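Long-range contacts in alpha-l-arabinofuranosidase domain protein (PDB 4ATW), which catalyses, as a thermostable alpha-L-arabinofuranosidase, the hydrolysis of terminal non-reducing alpha-L-arabinofuranoside residues in arabinosides: residues K165-N171 against I205-V210; A188-K192 against E224-V228; D241-V247 against K300-F304; S368-I373 against V386-L392. All coordinates share one frame; numbering follows the deposited sequence.

Contact 1. Residues K165-N171 against I205-V210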
loop_
_atom_site.group_PDB
_atom_site.type_symbol
_atom_site.label_atom_id
_atom_site.label_comp_id
_atom_site.label_asym_id
_atom_site.label_seq_id
_atom_site.Cartn_x
_atom_site.Cartn_y
_atom_site.Cartn_z
ATOM N N LYS A 165 8.687 -11.701 7.714
ATOM C CA LYS A 165 9.315 -10.597 8.461
ATOM C C LYS A 165 8.397 -9.547 9.085
ATOM O O LYS A 165 8.777 -8.886 10.047
ATOM C CB LYS A 165 10.322 -9.883 7.552
ATOM C CG LYS A 165 11.299 -10.817 6.876
ATOM C CD LYS A 165 12.228 -10.051 5.996
ATOM C CE LYS A 165 13.139 -10.970 5.194
ATOM N NZ LYS A 165 14.065 -10.195 4.265
ATOM N N PHE A 166 7.202 -9.385 8.538
ATOM C CA PHE A 166 6.308 -8.379 9.051
ATOM C C PHE A 166 5.090 -8.983 9.707
ATOM O O PHE A 166 4.394 -9.782 9.098
ATOM C CB PHE A 166 5.846 -7.463 7.915
ATOM C CG PHE A 166 6.963 -6.735 7.206
ATOM C CD1 PHE A 166 7.738 -7.363 6.250
ATOM C CD2 PHE A 166 7.231 -5.404 7.488
ATOM C CE1 PHE A 166 8.766 -6.683 5.583
ATOM C CE2 PHE A 166 8.256 -4.720 6.827
ATOM C CZ PHE A 166 9.023 -5.371 5.872
ATOM N N TRP A 167 4.803 -8.596 10.942
ATOM C CA TRP A 167 3.599 -9.125 11.575
ATOM C C TRP A 167 2.685 -8.030 12.063
ATOM O O TRP A 167 3.089 -7.209 12.868
ATOM C CB TRP A 167 3.950 -10.068 12.725
ATOM C CG TRP A 167 4.611 -11.341 12.247
ATOM C CD1 TRP A 167 5.919 -11.502 11.929
ATOM C CD2 TRP A 167 3.969 -12.589 11.968
ATOM N NE1 TRP A 167 6.138 -12.769 11.469
ATOM C CE2 TRP A 167 4.953 -13.457 11.483
ATOM C CE3 TRP A 167 2.655 -13.051 12.082
ATOM C CZ2 TRP A 167 4.671 -14.775 11.108
ATOM C CZ3 TRP A 167 2.371 -14.350 11.712
ATOM C CH2 TRP A 167 3.378 -15.201 11.230
ATOM N N GLY A 168 1.461 -8.027 11.538
ATOM C CA GLY A 168 0.471 -7.035 11.903
ATOM C C GLY A 168 -0.170 -7.528 13.163
ATOM O O GLY A 168 -0.826 -8.557 13.144
ATOM N N ILE A 169 0.017 -6.802 14.257
ATOM C CA ILE A 169 -0.532 -7.218 15.539
ATOM C C ILE A 169 -1.940 -6.727 15.841
ATOM O O ILE A 169 -2.152 -5.826 16.648
ATOM C CB ILE A 169 0.382 -6.794 16.617
ATOM C CG1 ILE A 169 1.709 -7.454 16.356
ATOM C CG2 ILE A 169 -0.175 -7.170 17.967
ATOM C CD1 ILE A 169 2.806 -7.075 17.357
ATOM N N GLY A 170 -2.893 -7.380 15.184
ATOM C CA GLY A 170 -4.293 -7.066 15.321
ATOM C C GLY A 170 -4.671 -6.183 14.163
ATOM O O GLY A 170 -3.806 -5.617 13.487
ATOM N N ASN A 171 -5.971 -6.069 13.941
ATOM C CA ASN A 171 -6.495 -5.240 12.876
ATOM C C ASN A 171 -7.611 -4.350 13.372
ATOM O O ASN A 171 -8.580 -4.823 13.946
ATOM C CB ASN A 171 -7.046 -6.107 11.744
ATOM C CG ASN A 171 -7.633 -5.286 10.618
ATOM O OD1 ASN A 171 -6.899 -4.752 9.743
ATOM N ND2 ASN A 171 -8.973 -5.153 10.638
ATOM N N ILE A 205 11.572 -10.384 13.799
ATOM C CA ILE A 205 10.376 -9.790 13.224
ATOM C C ILE A 205 10.071 -8.319 13.553
ATOM O O ILE A 205 10.488 -7.749 14.567
ATOM C CB ILE A 205 9.131 -10.601 13.560
ATOM C CG1 ILE A 205 8.875 -10.620 15.064
ATOM C CG2 ILE A 205 9.305 -11.992 13.028
ATOM C CD1 ILE A 205 7.638 -11.425 15.458
ATOM N N LYS A 206 9.343 -7.707 12.641
ATOM C CA LYS A 206 8.920 -6.346 12.794
ATOM C C LYS A 206 7.423 -6.425 13.149
ATOM O O LYS A 206 6.637 -7.162 12.514
ATOM C CB LYS A 206 9.098 -5.602 11.478
ATOM C CG LYS A 206 10.503 -5.556 10.958
ATOM C CD LYS A 206 11.372 -4.713 11.846
ATOM C CE LYS A 206 12.525 -4.106 11.064
ATOM N NZ LYS A 206 13.343 -3.144 11.881
ATOM N N ALA A 207 7.033 -5.665 14.166
ATOM C CA ALA A 207 5.649 -5.613 14.605
ATOM C C ALA A 207 4.928 -4.281 14.254
ATOM O O ALA A 207 5.436 -3.202 14.514
ATOM C CB ALA A 207 5.604 -5.830 16.091
ATOM N N ILE A 208 3.735 -4.367 13.673
ATOM C CA ILE A 208 2.949 -3.187 13.337
ATOM C C ILE A 208 1.701 -3.212 14.243
ATOM O O ILE A 208 0.827 -4.129 14.144
ATOM C CB ILE A 208 2.476 -3.211 11.885
ATOM C CG1 ILE A 208 3.654 -3.311 10.927
ATOM C CG2 ILE A 208 1.716 -1.997 11.590
ATOM C CD1 ILE A 208 4.219 -4.765 10.753
ATOM N N ALA A 209 1.629 -2.209 15.133
ATOM C CA ALA A 209 0.531 -2.084 16.098
ATOM C C ALA A 209 -0.579 -1.242 15.532
ATOM O O ALA A 209 -0.351 -0.360 14.746
ATOM C CB ALA A 209 1.032 -1.483 17.385
ATOM N N VAL A 210 -1.793 -1.523 15.936
ATOM C CA VAL A 210 -2.907 -0.797 15.423
ATOM C C VAL A 210 -2.967 0.612 15.906
ATOM O O VAL A 210 -3.073 0.862 17.105
ATOM C CB VAL A 210 -4.183 -1.421 15.829
ATOM C CG1 VAL A 210 -5.319 -0.744 15.066
ATOM C CG2 VAL A 210 -4.122 -2.899 15.560
#
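Just ahead of strand 206-209, Ile-205 lays its CG2 methyl 3.6 Å from CD1 of Trp-167, near the five-membered end of the indole. The torsion that sets CG1 between the backbone N and the carbonyl carbon (chi1 63°) puts CG2 beside the N, facing the indole. The indole NE1 is itself tied to Val-164 O. One step on, Lys-206 makes the first two rungs of the parallel ladder: its N donates to Lys-165 O at 2.9 Å, and its O accepts from Trp-167 N at 2.8 Å. Its CB lies by the Phe-166 ring before the chain turns off to the surface. Ala-207 shares a face of the sheet with Trp-167 and Ile-169 and packs its CB on Ile-169 CD1. Ile-208 repeats the pattern, with its N bonded to Trp-167 O at 3.0 Å and its O to Ile-169 N at 2.8 Å. With chi2 at 81° its far end turns toward the first strand, and CD1 comes to 3.4 Å from Trp-167 O and also reaches the edge of the Phe-166 ring. Val-210 finishes the run with CG2 3.4 Å from the O of Gly-170, whose own backbone angles call for glycine. Here the hydroxyl of Tyr-187, on the connecting helix, bonds both Ile-169 O and Val-210 N. Strand 166-169, helix 184-196 and strand 206-209 thus form a beta-alpha-beta crossover, with its strands fourth and fifth in the eight-stranded parallel sheet, as in the (beta/alpha)8 barrel of clan GH-A glycosidases.

Contact 2. Residues A188-K192 against E224-V228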
loop_
_atom_site.group_PDB
_atom_site.type_symbol
_atom_site.label_atom_id
_atom_site.label_comp_id
_atom_site.label_asym_id
_atom_site.label_seq_id
_atom_site.Cartn_x
_atom_site.Cartn_y
_atom_site.Cartn_z
ATOM N N ALA A 188 -3.935 -1.684 23.970
ATOM C CA ALA A 188 -2.622 -1.209 24.260
ATOM C C ALA A 188 -1.839 -2.244 25.046
ATOM O O ALA A 188 -0.750 -2.637 24.637
ATOM C CB ALA A 188 -2.721 0.058 25.030
ATOM N N ARG A 189 -2.390 -2.695 26.178
ATOM C CA ARG A 189 -1.672 -3.649 27.004
ATOM C C ARG A 189 -1.564 -4.967 26.285
ATOM O O ARG A 189 -0.611 -5.682 26.483
ATOM C CB ARG A 189 -2.307 -3.784 28.399
ATOM C CG ARG A 189 -3.429 -4.778 28.500
ATOM C CD ARG A 189 -3.999 -4.908 29.931
ATOM N NE ARG A 189 -2.999 -5.308 30.936
ATOM C CZ ARG A 189 -3.173 -6.272 31.845
ATOM N NH1 ARG A 189 -4.315 -6.956 31.880
ATOM N NH2 ARG A 189 -2.210 -6.544 32.731
ATOM N N ALA A 190 -2.505 -5.274 25.406
ATOM C CA ALA A 190 -2.438 -6.536 24.669
ATOM C C ALA A 190 -1.350 -6.524 23.590
ATOM O O ALA A 190 -0.625 -7.510 23.418
ATOM C CB ALA A 190 -3.788 -6.861 24.047
ATOM N N ALA A 191 -1.246 -5.418 22.861
ATOM C CA ALA A 191 -0.227 -5.296 21.823
ATOM C C ALA A 191 1.121 -5.564 22.404
ATOM O O ALA A 191 1.955 -6.193 21.754
ATOM C CB ALA A 191 -0.212 -3.923 21.224
ATOM N N LYS A 192 1.350 -5.065 23.616
ATOM C CA LYS A 192 2.617 -5.307 24.254
ATOM C C LYS A 192 2.783 -6.792 24.542
ATOM O O LYS A 192 3.827 -7.319 24.266
ATOM C CB LYS A 192 2.766 -4.533 25.544
ATOM C CG LYS A 192 4.148 -4.687 26.147
ATOM C CD LYS A 192 4.187 -4.020 27.509
ATOM C CE LYS A 192 5.569 -3.985 28.155
ATOM N NZ LYS A 192 6.565 -3.164 27.345
ATOM N N GLU A 224 2.531 2.145 25.853
ATOM C CA GLU A 224 2.575 0.803 26.395
ATOM C C GLU A 224 3.562 -0.117 25.672
ATOM O O GLU A 224 4.387 -0.772 26.289
ATOM C CB GLU A 224 1.164 0.207 26.345
ATOM C CG GLU A 224 0.974 -0.948 27.263
ATOM C CD GLU A 224 1.138 -0.560 28.739
ATOM O OE1 GLU A 224 1.401 0.641 29.025
ATOM O OE2 GLU A 224 0.998 -1.451 29.626
ATOM N N ALA A 225 3.487 -0.150 24.352
ATOM C CA ALA A 225 4.341 -1.028 23.584
ATOM C C ALA A 225 5.443 -0.326 22.821
ATOM O O ALA A 225 6.101 -0.948 21.997
ATOM C CB ALA A 225 3.483 -1.838 22.623
ATOM N N GLY A 226 5.648 0.956 23.104
ATOM C CA GLY A 226 6.675 1.737 22.430
ATOM C C GLY A 226 8.124 1.249 22.475
ATOM O O GLY A 226 8.984 1.750 21.729
ATOM N N ASP A 227 8.393 0.276 23.333
ATOM C CA ASP A 227 9.722 -0.282 23.464
ATOM C C ASP A 227 9.824 -1.624 22.730
ATOM O O ASP A 227 10.894 -2.253 22.723
ATOM C CB ASP A 227 10.071 -0.493 24.942
ATOM C CG ASP A 227 9.044 -1.356 25.666
ATOM O OD1 ASP A 227 7.873 -1.402 25.217
ATOM O OD2 ASP A 227 9.404 -1.982 26.686
ATOM N N VAL A 228 8.731 -2.074 22.119
ATOM C CA VAL A 228 8.782 -3.343 21.423
ATOM C C VAL A 228 8.163 -3.391 20.059
ATOM O O VAL A 228 8.478 -4.280 19.285
ATOM C CB VAL A 228 8.134 -4.493 22.222
ATOM C CG1 VAL A 228 8.774 -4.631 23.595
ATOM C CG2 VAL A 228 6.655 -4.270 22.307
#
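Lys-192 forms a salt bridge to Asp-227, its NZ 3.1 Å from OD1, and OD2 of the same carboxylate is about equally near. The two side chains meet at roughly a right angle, so the ammonium comes in across the end of the acid. A weak hydrogen bond also runs from Lys-192 NZ to Glu-224 O at 3.4 Å. The lysine gets there by leaving its helix with CG anti to the backbone N (chi1 -175°) and staying extended until the last bond, where chi4 of 63° swings NZ in; along the way CD passes 3.5 Å from the same Glu-224 O. With the long chain cut back to an alanine here, the Asp-227 carboxylate is likely to lose this countercharge and a gap to open beside the Glu-224 carbonyl. Beyond the charges, Glu-224 lays its aliphatic part over a turn of the facing helix, with CG 3.6 Å from Ala-188 O and close to Arg-189 CA. Its carboxylate stays 5.7 Å short of Arg-189, measured from OE2 to NE. Ala-225 fits its CB against the backbone of Lys-192, 3.9 Å from CA, with Ala-191 CB next to it. Helices 184-196 and 215-225 flank strand 206-209 in the chain, so this contact joins two successive helices outside the parallel sheet. The turn after Ala-225, where Val-228 O takes a bond from Lys-199, leads on to strand 231-238.

Contact 3. Residues D241-V247 against K300-F304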
loop_
_atom_site.group_PDB
_atom_site.type_symbol
_atom_site.label_atom_id
_atom_site.label_comp_id
_atom_site.label_asym_id
_atom_site.label_seq_id
_atom_site.Cartn_x
_atom_site.Cartn_y
_atom_site.Cartn_z
ATOM N N ASP A 241 -16.888 12.915 -5.344
ATOM C CA ASP A 241 -17.155 13.050 -6.764
ATOM C C ASP A 241 -16.350 14.178 -7.405
ATOM O O ASP A 241 -15.833 14.043 -8.531
ATOM C CB ASP A 241 -18.634 13.275 -6.983
ATOM C CG ASP A 241 -19.391 11.987 -7.054
ATOM O OD1 ASP A 241 -18.761 10.957 -7.371
ATOM O OD2 ASP A 241 -20.610 12.003 -6.803
ATOM N N ASP A 242 -16.251 15.295 -6.689
ATOM C CA ASP A 242 -15.503 16.425 -7.193
ATOM C C ASP A 242 -14.017 16.052 -7.331
ATOM O O ASP A 242 -13.381 15.520 -6.403
ATOM C CB ASP A 242 -15.667 17.632 -6.278
ATOM C CG ASP A 242 -14.849 18.806 -6.746
ATOM O OD1 ASP A 242 -15.140 19.345 -7.837
ATOM O OD2 ASP A 242 -13.890 19.180 -6.038
ATOM N N TYR A 243 -13.481 16.324 -8.512
ATOM C CA TYR A 243 -12.100 16.036 -8.817
ATOM C C TYR A 243 -11.135 16.468 -7.729
ATOM O O TYR A 243 -10.415 15.639 -7.173
ATOM C CB TYR A 243 -11.718 16.731 -10.103
ATOM C CG TYR A 243 -10.239 16.643 -10.403
ATOM C CD1 TYR A 243 -9.679 15.466 -10.870
ATOM C CD2 TYR A 243 -9.391 17.743 -10.192
ATOM C CE1 TYR A 243 -8.318 15.382 -11.116
ATOM C CE2 TYR A 243 -8.027 17.660 -10.434
ATOM C CZ TYR A 243 -7.489 16.479 -10.894
ATOM O OH TYR A 243 -6.120 16.378 -11.111
ATOM N N TYR A 244 -11.117 17.772 -7.444
ATOM C CA TYR A 244 -10.219 18.346 -6.439
ATOM C C TYR A 244 -10.432 17.860 -5.023
ATOM O O TYR A 244 -9.465 17.635 -4.303
ATOM C CB TYR A 244 -10.324 19.861 -6.445
ATOM C CG TYR A 244 -9.692 20.529 -7.645
ATOM C CD1 TYR A 244 -8.339 20.398 -7.905
ATOM C CD2 TYR A 244 -10.441 21.342 -8.482
ATOM C CE1 TYR A 244 -7.743 21.064 -8.967
ATOM C CE2 TYR A 244 -9.861 22.012 -9.542
ATOM C CZ TYR A 244 -8.516 21.874 -9.785
ATOM O OH TYR A 244 -7.982 22.569 -10.857
ATOM N N GLU A 245 -11.689 17.723 -4.612
ATOM C CA GLU A 245 -11.961 17.235 -3.272
ATOM C C GLU A 245 -11.240 15.907 -3.158
ATOM O O GLU A 245 -10.791 15.542 -2.087
ATOM C CB GLU A 245 -13.456 17.014 -3.043
ATOM C CG GLU A 245 -14.275 18.274 -3.017
ATOM C CD GLU A 245 -15.682 18.050 -2.486
ATOM O OE1 GLU A 245 -15.998 16.912 -2.067
ATOM O OE2 GLU A 245 -16.477 19.018 -2.476
ATOM N N THR A 246 -11.118 15.186 -4.266
ATOM C CA THR A 246 -10.442 13.899 -4.232
ATOM C C THR A 246 -8.919 13.999 -4.305
ATOM O O THR A 246 -8.224 13.495 -3.436
ATOM C CB THR A 246 -10.968 12.946 -5.348
ATOM O OG1 THR A 246 -12.357 12.679 -5.124
ATOM C CG2 THR A 246 -10.252 11.622 -5.312
ATOM N N VAL A 247 -8.371 14.648 -5.318
ATOM C CA VAL A 247 -6.911 14.724 -5.385
ATOM C C VAL A 247 -6.314 15.515 -4.242
ATOM O O VAL A 247 -5.296 15.126 -3.711
ATOM C CB VAL A 247 -6.374 15.343 -6.710
ATOM C CG1 VAL A 247 -6.761 14.483 -7.870
ATOM C CG2 VAL A 247 -6.897 16.747 -6.886
ATOM N N LYS A 300 -9.310 10.287 -12.053
ATOM C CA LYS A 300 -9.288 11.191 -10.915
ATOM C C LYS A 300 -8.581 10.471 -9.774
ATOM O O LYS A 300 -7.588 10.972 -9.243
ATOM C CB LYS A 300 -10.713 11.509 -10.487
ATOM C CG LYS A 300 -10.841 12.298 -9.201
ATOM C CD LYS A 300 -12.326 12.532 -8.823
ATOM C CE LYS A 300 -12.930 11.428 -7.926
ATOM N NZ LYS A 300 -13.158 10.104 -8.564
ATOM N N ASP A 301 -9.091 9.284 -9.422
ATOM C CA ASP A 301 -8.549 8.485 -8.342
ATOM C C ASP A 301 -7.125 8.077 -8.600
ATOM O O ASP A 301 -6.305 8.047 -7.680
ATOM C CB ASP A 301 -9.407 7.259 -8.140
ATOM C CG ASP A 301 -10.866 7.607 -7.966
ATOM O OD1 ASP A 301 -11.175 8.521 -7.167
ATOM O OD2 ASP A 301 -11.711 6.966 -8.628
ATOM N N GLY A 302 -6.822 7.760 -9.852
ATOM C CA GLY A 302 -5.460 7.363 -10.191
ATOM C C GLY A 302 -4.438 8.467 -9.930
ATOM O O GLY A 302 -3.283 8.205 -9.557
ATOM N N ILE A 303 -4.859 9.708 -10.151
ATOM C CA ILE A 303 -3.990 10.853 -9.914
ATOM C C ILE A 303 -3.723 10.942 -8.411
ATOM O O ILE A 303 -2.591 11.173 -7.998
ATOM C CB ILE A 303 -4.639 12.166 -10.425
ATOM C CG1 ILE A 303 -4.658 12.156 -11.960
ATOM C CG2 ILE A 303 -3.925 13.381 -9.848
ATOM C CD1 ILE A 303 -3.307 11.972 -12.613
ATOM N N PHE A 304 -4.765 10.741 -7.601
ATOM C CA PHE A 304 -4.609 10.776 -6.155
ATOM C C PHE A 304 -3.563 9.755 -5.751
ATOM O O PHE A 304 -2.674 10.029 -4.946
ATOM C CB PHE A 304 -5.927 10.445 -5.462
ATOM C CG PHE A 304 -5.755 10.075 -4.022
ATOM C CD1 PHE A 304 -5.680 11.065 -3.032
ATOM C CD2 PHE A 304 -5.565 8.749 -3.663
ATOM C CE1 PHE A 304 -5.408 10.737 -1.712
ATOM C CE2 PHE A 304 -5.292 8.416 -2.351
ATOM C CZ PHE A 304 -5.211 9.416 -1.371
#
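Lys-300, its tail lying across Thr-246, ends in a salt bridge to its own neighbour, NZ standing 2.9 Å from Asp-301 OD1. The ammonium comes from above the carboxylate plane, 42° out of it. The other oxygen, OD2, is gripped by Arg-287 and by Asp-298 N, so both oxygens of the acid have partners. A bend at chi3 (90°) brings CE to 3.6 Å from Thr-246 CB, and one at chi4 turns NZ toward Asp-301, while CG slides past the Tyr-243 ring, 3.8 Å from CD1. A glycine in its place would probably leave a gap between Tyr-243 and Thr-246 and take one countercharge from Asp-301. Farther along, Val-247 and Ile-303 lie side by side with CG1 and CG2 3.6 Å apart, and Phe-304 brings CD1 to 3.5 Å from Thr-246 O. Asp-242 is the N-cap of the short helix 243-247, its OD2 accepting from Glu-245 N at 3.0 Å. That helix, in the link between strand 231-238 and helix 250-265, packs 27° from parallel on helix 299-313, which follows strand 276-284, as an added helix on the outer layer of what is probably a (beta/alpha)8 barrel.

Contact 4. Residues S368-I373 against V386-L392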
loop_
_atom_site.group_PDB
_atom_site.type_symbol
_atom_site.label_atom_id
_atom_site.label_comp_id
_atom_site.label_asym_id
_atom_site.label_seq_id
_atom_site.Cartn_x
_atom_site.Cartn_y
_atom_site.Cartn_z
ATOM N N SER A 368 4.872 25.914 -6.680
ATOM C CA SER A 368 3.551 25.896 -7.304
ATOM C C SER A 368 2.622 27.018 -6.871
ATOM O O SER A 368 2.966 27.846 -6.009
ATOM C CB SER A 368 2.833 24.587 -7.044
ATOM O OG SER A 368 1.485 24.698 -7.485
ATOM N N GLU A 369 1.423 27.012 -7.439
ATOM C CA GLU A 369 0.466 28.058 -7.153
ATOM C C GLU A 369 -0.126 26.923 -6.321
ATOM O O GLU A 369 0.053 25.739 -6.658
ATOM C CB GLU A 369 -0.455 28.251 -8.358
ATOM C CG GLU A 369 -0.931 29.697 -8.531
ATOM C CD GLU A 369 0.235 30.672 -8.732
ATOM O OE1 GLU A 369 0.882 30.632 -9.802
ATOM O OE2 GLU A 369 0.519 31.473 -7.814
ATOM N N THR A 370 -0.818 27.279 -5.242
ATOM C CA THR A 370 -1.454 26.305 -4.332
ATOM C C THR A 370 -2.883 26.851 -4.318
ATOM O O THR A 370 -3.220 27.777 -5.041
ATOM C CB THR A 370 -0.790 26.765 -2.980
ATOM O OG1 THR A 370 -1.400 27.985 -2.538
ATOM C CG2 THR A 370 0.719 26.966 -3.126
ATOM N N TYR A 371 -3.714 26.245 -3.476
ATOM C CA TYR A 371 -5.118 26.616 -3.302
ATOM C C TYR A 371 -5.594 26.080 -1.969
ATOM O O TYR A 371 -4.891 25.345 -1.268
ATOM C CB TYR A 371 -6.010 26.026 -4.417
ATOM C CG TYR A 371 -5.965 24.511 -4.581
ATOM C CD1 TYR A 371 -4.797 23.867 -5.010
ATOM C CD2 TYR A 371 -7.081 23.720 -4.301
ATOM C CE1 TYR A 371 -4.730 22.481 -5.157
ATOM C CE2 TYR A 371 -7.023 22.303 -4.446
ATOM C CZ TYR A 371 -5.829 21.707 -4.880
ATOM O OH TYR A 371 -5.698 20.351 -5.057
ATOM N N ASN A 372 -6.799 26.466 -1.613
ATOM C CA ASN A 372 -7.391 25.983 -0.386
ATOM C C ASN A 372 -8.654 25.224 -0.798
ATOM O O ASN A 372 -9.254 25.494 -1.839
ATOM C CB ASN A 372 -7.741 27.150 0.532
ATOM C CG ASN A 372 -6.527 27.899 1.005
ATOM O OD1 ASN A 372 -5.690 27.369 1.723
ATOM N ND2 ASN A 372 -6.424 29.146 0.603
ATOM N N ILE A 373 -9.063 24.255 -0.002
ATOM C CA ILE A 373 -10.251 23.541 -0.373
ATOM C C ILE A 373 -11.027 23.040 0.844
ATOM O O ILE A 373 -10.526 23.035 1.987
ATOM C CB ILE A 373 -9.900 22.393 -1.301
ATOM C CG1 ILE A 373 -11.176 21.787 -1.871
ATOM C CG2 ILE A 373 -9.088 21.364 -0.565
ATOM C CD1 ILE A 373 -10.892 20.736 -2.954
ATOM N N VAL A 386 -8.304 21.283 3.291
ATOM C CA VAL A 386 -6.869 21.325 3.083
ATOM C C VAL A 386 -6.455 22.749 2.836
ATOM O O VAL A 386 -7.224 23.528 2.254
ATOM C CB VAL A 386 -6.452 20.488 1.890
ATOM C CG1 VAL A 386 -4.953 20.623 1.671
ATOM C CG2 VAL A 386 -6.838 19.048 2.128
ATOM N N GLU A 387 -5.253 23.095 3.291
ATOM C CA GLU A 387 -4.756 24.446 3.113
ATOM C C GLU A 387 -3.473 24.523 2.313
ATOM O O GLU A 387 -2.480 23.906 2.661
ATOM C CB GLU A 387 -4.526 25.117 4.453
ATOM C CG GLU A 387 -5.635 26.050 4.872
ATOM C CD GLU A 387 -5.213 26.908 6.049
ATOM O OE1 GLU A 387 -4.861 26.327 7.106
ATOM O OE2 GLU A 387 -5.223 28.158 5.915
ATOM N N ASN A 388 -3.511 25.286 1.229
ATOM C CA ASN A 388 -2.363 25.481 0.389
ATOM C C ASN A 388 -1.888 24.236 -0.273
ATOM O O ASN A 388 -0.712 23.897 -0.204
ATOM C CB ASN A 388 -1.265 26.111 1.211
ATOM C CG ASN A 388 -1.619 27.513 1.626
ATOM O OD1 ASN A 388 -0.901 28.132 2.392
ATOM N ND2 ASN A 388 -2.730 28.034 1.101
ATOM N N ALA A 389 -2.821 23.573 -0.937
ATOM C CA ALA A 389 -2.522 22.352 -1.649
ATOM C C ALA A 389 -1.864 22.751 -2.973
ATOM O O ALA A 389 -2.424 23.553 -3.719
ATOM C CB ALA A 389 -3.811 21.602 -1.906
ATOM N N PRO A 390 -0.668 22.210 -3.282
ATOM C CA PRO A 390 -0.040 22.591 -4.554
ATOM C C PRO A 390 -0.756 22.066 -5.808
ATOM O O PRO A 390 -1.382 21.012 -5.796
ATOM C CB PRO A 390 1.397 22.046 -4.418
ATOM C CG PRO A 390 1.211 20.843 -3.587
ATOM C CD PRO A 390 0.224 21.335 -2.505
ATOM N N PHE A 391 -0.673 22.832 -6.888
ATOM C CA PHE A 391 -1.267 22.440 -8.156
ATOM C C PHE A 391 -0.244 21.569 -8.859
ATOM O O PHE A 391 -0.579 20.790 -9.763
ATOM C CB PHE A 391 -1.539 23.663 -9.016
ATOM C CG PHE A 391 -2.887 24.268 -8.797
ATOM C CD1 PHE A 391 -4.010 23.673 -9.361
ATOM C CD2 PHE A 391 -3.041 25.426 -8.014
ATOM C CE1 PHE A 391 -5.272 24.208 -9.156
ATOM C CE2 PHE A 391 -4.309 25.976 -7.798
ATOM C CZ PHE A 391 -5.429 25.362 -8.373
ATOM N N LEU A 392 1.011 21.721 -8.435
ATOM C CA LEU A 392 2.129 20.981 -8.988
ATOM C C LEU A 392 3.065 20.561 -7.873
ATOM O O LEU A 392 3.402 21.363 -7.000
ATOM C CB LEU A 392 2.898 21.864 -9.954
ATOM C CG LEU A 392 4.123 21.224 -10.604
ATOM C CD1 LEU A 392 3.697 20.240 -11.657
ATOM C CD2 LEU A 392 4.965 22.281 -11.249
#
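Segments 368-373 and 386-392 run antiparallel, but only Ile-373 and Val-386 make a regular hydrogen-bonded pair, because segment 386-392 turns a corner at Glu-387 and Asn-388 and pairs loosely beyond it. There Ile-373 N bonds Val-386 O at 3.0 Å, and the side chains cross obliquely with Ile-373 CG2 against Val-386 CB. Past the corner, Ala-389 N reaches Tyr-371 O in the carbonyl plane; a bond from Phe-391 N to Glu-369 O is less certain, since that oxygen is modelled too close to Ser-368 OG. Asn-372 helps hold the corner: its OD1 accepts from Asn-388 N at 3.1 Å, the donor lying above the amide plane, 44° out of it. Tyr-371 carries the apolar part. With CG between the backbone N and the carbonyl carbon (chi1 57°), its ring comes over segment 386-392, and Ala-389 CB makes a CH-pi contact with one face, 3.8 Å from the centroid. The Phe-391 ring lies obliquely to it, centroids 4.6 Å apart and planes at 38°. Arg-413 adds a cation-pi contact to Phe-391. This hairpin belongs to the mixed sheet, where strand 383-398 also pairs with strand 405-411. Tyr-244 of helix 243-247 meets the Tyr-371 ring and touches Ile-373 and Phe-391, while Tyr-251 of helix 250-265 packs on Val-386 and Pro-390.

Contacts 1 and 2 share helix 184-196 and touch where Ile-169 packs on Ala-191: the first is buried strand pairing, held by regular backbone bonds, and the second is a partly exposed helix pair closed by a salt bridge. Contact 3 lies across the chain's centre from contact 1, their centres about 31 Å apart. It is also buried, yet relies on side-chain packing, with its charge pair inside one helix. Contact 4, partly exposed and in the mixed sheet, pairs backbones as contact 1 does, but antiparallel and irregularly. Contacts 3 and 4 touch through Tyr-244, so the short helix 243-247 and the beta hairpin form one continuous region.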